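Local coordinates for protein dicer Related Helicase (Caenorhabditis elegans, PDB 6M6Q) that probably hydrolyses ATP as an RNA-binding helicase of the RIG-I-like family linked to RNA interference, represented here by its N-terminal domain, at residues F29-W34 / M268-I273. Numbering follows the deposited sequence.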
ATOM      1  N   PHE B  29     -16.269  -4.410   1.037  1.00 53.62           N
ATOM      2  CA  PHE B  29     -16.226  -5.604   1.925  1.00 53.75           C
ATOM      3  C   PHE B  29     -15.012  -5.514   2.864  1.00 58.19           C
ATOM      4  O   PHE B  29     -15.143  -5.910   4.024  1.00 61.66           O
ATOM      5  CB  PHE B  29     -16.184  -6.897   1.117  1.00 52.79           C
ATOM      6  CG  PHE B  29     -16.149  -8.143   1.963  1.00 54.08           C
ATOM      7  CD1 PHE B  29     -17.314  -8.708   2.443  1.00 49.21           C
ATOM      8  CD2 PHE B  29     -14.941  -8.731   2.311  1.00 60.43           C
ATOM      9  CE1 PHE B  29     -17.278  -9.842   3.241  1.00 52.70           C
ATOM     10  CE2 PHE B  29     -14.909  -9.866   3.108  1.00 58.77           C
ATOM     11  CZ  PHE B  29     -16.079 -10.428   3.559  1.00 52.42           C
ATOM     12  N   ARG B  30     -13.878  -4.995   2.370  1.00 55.45           N
ATOM     13  CA  ARG B  30     -12.580  -4.919   3.110  1.00 51.83           C
ATOM     14  C   ARG B  30     -12.615  -3.831   4.190  1.00 52.71           C
ATOM     15  O   ARG B  30     -11.687  -3.807   4.980  1.00 56.01           O
ATOM     16  CB  ARG B  30     -11.410  -4.695   2.144  1.00 48.64           C
ATOM     17  CG  ARG B  30     -11.054  -5.942   1.348  1.00 48.55           C
ATOM     18  CD  ARG B  30      -9.734  -5.844   0.646  1.00 52.04           C
ATOM     19  NE  ARG B  30      -9.688  -4.804  -0.373  1.00 55.62           N
ATOM     20  CZ  ARG B  30      -9.835  -5.010  -1.694  1.00 54.04           C
ATOM     21  NH1 ARG B  30     -10.097  -6.221  -2.166  1.00 51.41           N
ATOM     22  NH2 ARG B  30      -9.713  -3.995  -2.534  1.00 49.05           N
ATOM     23  N   LEU B  31     -13.691  -3.038   4.290  1.00 56.79           N
ATOM     24  CA  LEU B  31     -13.930  -2.139   5.464  1.00 50.07           C
ATOM     25  C   LEU B  31     -14.380  -2.989   6.671  1.00 47.26           C
ATOM     26  O   LEU B  31     -14.255  -2.491   7.820  1.00 48.74           O
ATOM     27  CB  LEU B  31     -14.953  -1.051   5.105  1.00 48.79           C
ATOM     28  CG  LEU B  31     -14.521  -0.075   3.998  1.00 51.07           C
ATOM     29  CD1 LEU B  31     -15.708   0.673   3.416  1.00 53.03           C
ATOM     30  CD2 LEU B  31     -13.500   0.913   4.508  1.00 50.03           C
ATOM     31  N   LEU B  32     -14.741  -4.265   6.439  1.00 49.57           N
ATOM     32  CA  LEU B  32     -15.080  -5.272   7.504  1.00 54.05           C
ATOM     33  C   LEU B  32     -13.918  -6.256   7.731  1.00 51.50           C
ATOM     34  O   LEU B  32     -14.155  -7.294   8.366  1.00 54.67           O
ATOM     35  CB  LEU B  32     -16.330  -6.073   7.094  1.00 53.88           C
ATOM     36  CG  LEU B  32     -17.670  -5.360   7.188  1.00 53.80           C
ATOM     37  CD1 LEU B  32     -18.725  -6.124   6.406  1.00 52.55           C
ATOM     38  CD2 LEU B  32     -18.091  -5.203   8.632  1.00 60.29           C
ATOM     39  N   LYS B  33     -12.730  -5.991   7.195  1.00 53.32           N
ATOM     40  CA  LYS B  33     -11.591  -6.946   7.247  1.00 50.20           C
ATOM     41  C   LYS B  33     -11.224  -7.277   8.709  1.00 47.52           C
ATOM     42  O   LYS B  33     -10.812  -8.405   8.942  1.00 50.89           O
ATOM     43  CB  LYS B  33     -10.400  -6.408   6.451  1.00 47.75           C
ATOM     44  CG  LYS B  33      -9.608  -5.270   7.083  1.00 49.34           C
ATOM     45  CD  LYS B  33      -8.344  -4.973   6.294  1.00 47.79           C
ATOM     46  CE  LYS B  33      -7.234  -4.415   7.131  1.00 47.53           C
ATOM     47  NZ  LYS B  33      -6.246  -3.710   6.287  1.00 58.52           N
ATOM     48  N   TRP B  34     -11.362  -6.337   9.654  1.00 49.41           N
ATOM     49  CA  TRP B  34     -10.996  -6.569  11.083  1.00 46.41           C
ATOM     50  C   TRP B  34     -12.073  -7.415  11.753  1.00 48.24           C
ATOM     51  O   TRP B  34     -11.706  -8.269  12.617  1.00 48.01           O
ATOM     52  CB  TRP B  34     -10.744  -5.258  11.835  1.00 46.08           C
ATOM     53  CG  TRP B  34      -9.529  -4.516  11.353  1.00 47.19           C
ATOM     54  CD1 TRP B  34      -9.470  -3.215  10.939  1.00 49.84           C
ATOM     55  CD2 TRP B  34      -8.195  -5.043  11.201  1.00 45.38           C
ATOM     56  NE1 TRP B  34      -8.196  -2.896  10.544  1.00 50.52           N
ATOM     57  CE2 TRP B  34      -7.395  -3.999  10.691  1.00 47.56           C
ATOM     58  CE3 TRP B  34      -7.594  -6.283  11.463  1.00 48.04           C
ATOM     59  CZ2 TRP B  34      -6.033  -4.160  10.438  1.00 45.13           C
ATOM     60  CZ3 TRP B  34      -6.250  -6.444  11.199  1.00 47.71           C
ATOM     61  CH2 TRP B  34      -5.485  -5.397  10.686  1.00 46.11           C
ATOM     62  N   MET B 268     -16.743   3.707  10.134  1.00 50.96           N
ATOM     63  CA  MET B 268     -17.238   5.064   9.748  1.00 57.21           C
ATOM     64  C   MET B 268     -17.418   5.144   8.226  1.00 57.62           C
ATOM     65  O   MET B 268     -18.485   5.597   7.788  1.00 59.79           O
ATOM     66  CB  MET B 268     -16.290   6.181  10.185  1.00 56.62           C
ATOM     67  CG  MET B 268     -16.372   6.503  11.634  1.00 61.87           C
ATOM     68  SD  MET B 268     -15.262   7.851  12.029  1.00 81.01           S
ATOM     69  CE  MET B 268     -16.342   9.255  11.811  1.00 78.57           C
ATOM     70  N   PHE B 269     -16.419   4.737   7.447  1.00 62.19           N
ATOM     71  CA  PHE B 269     -16.471   4.731   5.960  1.00 58.18           C
ATOM     72  C   PHE B 269     -17.515   3.717   5.482  1.00 53.22           C
ATOM     73  O   PHE B 269     -18.182   4.002   4.495  1.00 54.89           O
ATOM     74  CB  PHE B 269     -15.089   4.450   5.372  1.00 57.48           C
ATOM     75  CG  PHE B 269     -14.162   5.631   5.451  1.00 48.93           C
ATOM     76  CD1 PHE B 269     -13.406   5.858   6.589  1.00 50.64           C
ATOM     77  CD2 PHE B 269     -14.102   6.557   4.418  1.00 43.24           C
ATOM     78  CE1 PHE B 269     -12.575   6.962   6.681  1.00 52.14           C
ATOM     79  CE2 PHE B 269     -13.284   7.669   4.516  1.00 47.71           C
ATOM     80  CZ  PHE B 269     -12.513   7.866   5.643  1.00 53.10           C
ATOM     81  N   LEU B 270     -17.679   2.608   6.212  1.00 49.18           N
ATOM     82  CA  LEU B 270     -18.710   1.574   5.942  1.00 47.27           C
ATOM     83  C   LEU B 270     -20.088   2.210   6.079  1.00 50.54           C
ATOM     84  O   LEU B 270     -20.903   2.008   5.196  1.00 54.01           O
ATOM     85  CB  LEU B 270     -18.533   0.403   6.919  1.00 45.25           C
ATOM     86  CG  LEU B 270     -19.333  -0.869   6.627  1.00 46.03           C
ATOM     87  CD1 LEU B 270     -18.727  -1.634   5.480  1.00 55.80           C
ATOM     88  CD2 LEU B 270     -19.398  -1.778   7.840  1.00 44.00           C
ATOM     89  N   ALA B 271     -20.300   2.999   7.127  1.00 55.22           N
ATOM     90  CA  ALA B 271     -21.619   3.532   7.546  1.00 50.98           C
ATOM     91  C   ALA B 271     -22.097   4.615   6.572  1.00 50.05           C
ATOM     92  O   ALA B 271     -23.285   4.883   6.575  1.00 50.36           O
ATOM     93  CB  ALA B 271     -21.524   4.076   8.946  1.00 53.12           C
ATOM     94  N   ILE B 272     -21.182   5.223   5.797  1.00 54.29           N
ATOM     95  CA  ILE B 272     -21.424   6.394   4.878  1.00 56.41           C
ATOM     96  C   ILE B 272     -22.629   6.129   3.963  1.00 59.50           C
ATOM     97  O   ILE B 272     -23.321   7.092   3.625  1.00 64.07           O
ATOM     98  CB  ILE B 272     -20.148   6.686   4.058  1.00 61.66           C
ATOM     99  CG1 ILE B 272     -19.147   7.486   4.886  1.00 64.26           C
ATOM    100  CG2 ILE B 272     -20.466   7.366   2.723  1.00 61.82           C
ATOM    101  CD1 ILE B 272     -17.830   7.726   4.193  1.00 68.33           C
ATOM    102  N   ILE B 273     -22.842   4.876   3.557  1.00 65.27           N
ATOM    103  CA  ILE B 273     -23.874   4.476   2.560  1.00 67.68           C
ATOM    104  C   ILE B 273     -25.274   4.793   3.115  1.00 69.34           C
ATOM    105  O   ILE B 273     -26.199   4.942   2.308  1.00 83.04           O
ATOM    106  CB  ILE B 273     -23.704   2.990   2.158  1.00 72.97           C
ATOM    107  CG1 ILE B 273     -24.348   2.702   0.798  1.00 75.60           C
ATOM    108  CG2 ILE B 273     -24.223   2.054   3.246  1.00 76.57           C
ATOM    109  CD1 ILE B 273     -23.710   3.460  -0.351  1.00 73.16           C
TER
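L31 and L270 carry an entirely apolar contact, with their CA atoms 6.1 Å apart. The leucines pass alongside one another: CD1 of L270 sits 3.8 Å from CB of L31, while CD1 of L31 reaches back to the helix backbone, 3.9 Å from N of L270. With CG anti to the backbone N (chi1 -169°), L270 extends towards 29-34, its side chain antiparallel to that of L31, which brings CD1 to L31 and CD2 to L32. CD2 of L270 meets CD2 of L32 at 3.8 Å, the two side chains crossing at about a right angle. The other branch of L31 turns to F269, its CD2 lying 4.0 Å from CB of F269. There the phenylalanine offers its first side-chain carbon rather than its ring, which leads away to meet the ring of F293.

No hydrogen bond joins the two segments directly, but the carbonyl O of L270 accepts one from the hydroxyl of Y28, just before 29-34. R30, whose CB is directed away from 268-273, forms a salt bridge through NE with OD2 of D188.

All four touching residues are buried. Helix 146-152 packs against two of the leucines, L148 and S152 meeting L32 and Y151 meeting L270. The arrangement is plain hydrophobic-core packing of an all-helical domain, joining the turn between helices 25-29 and 33-42 to helix 262-271.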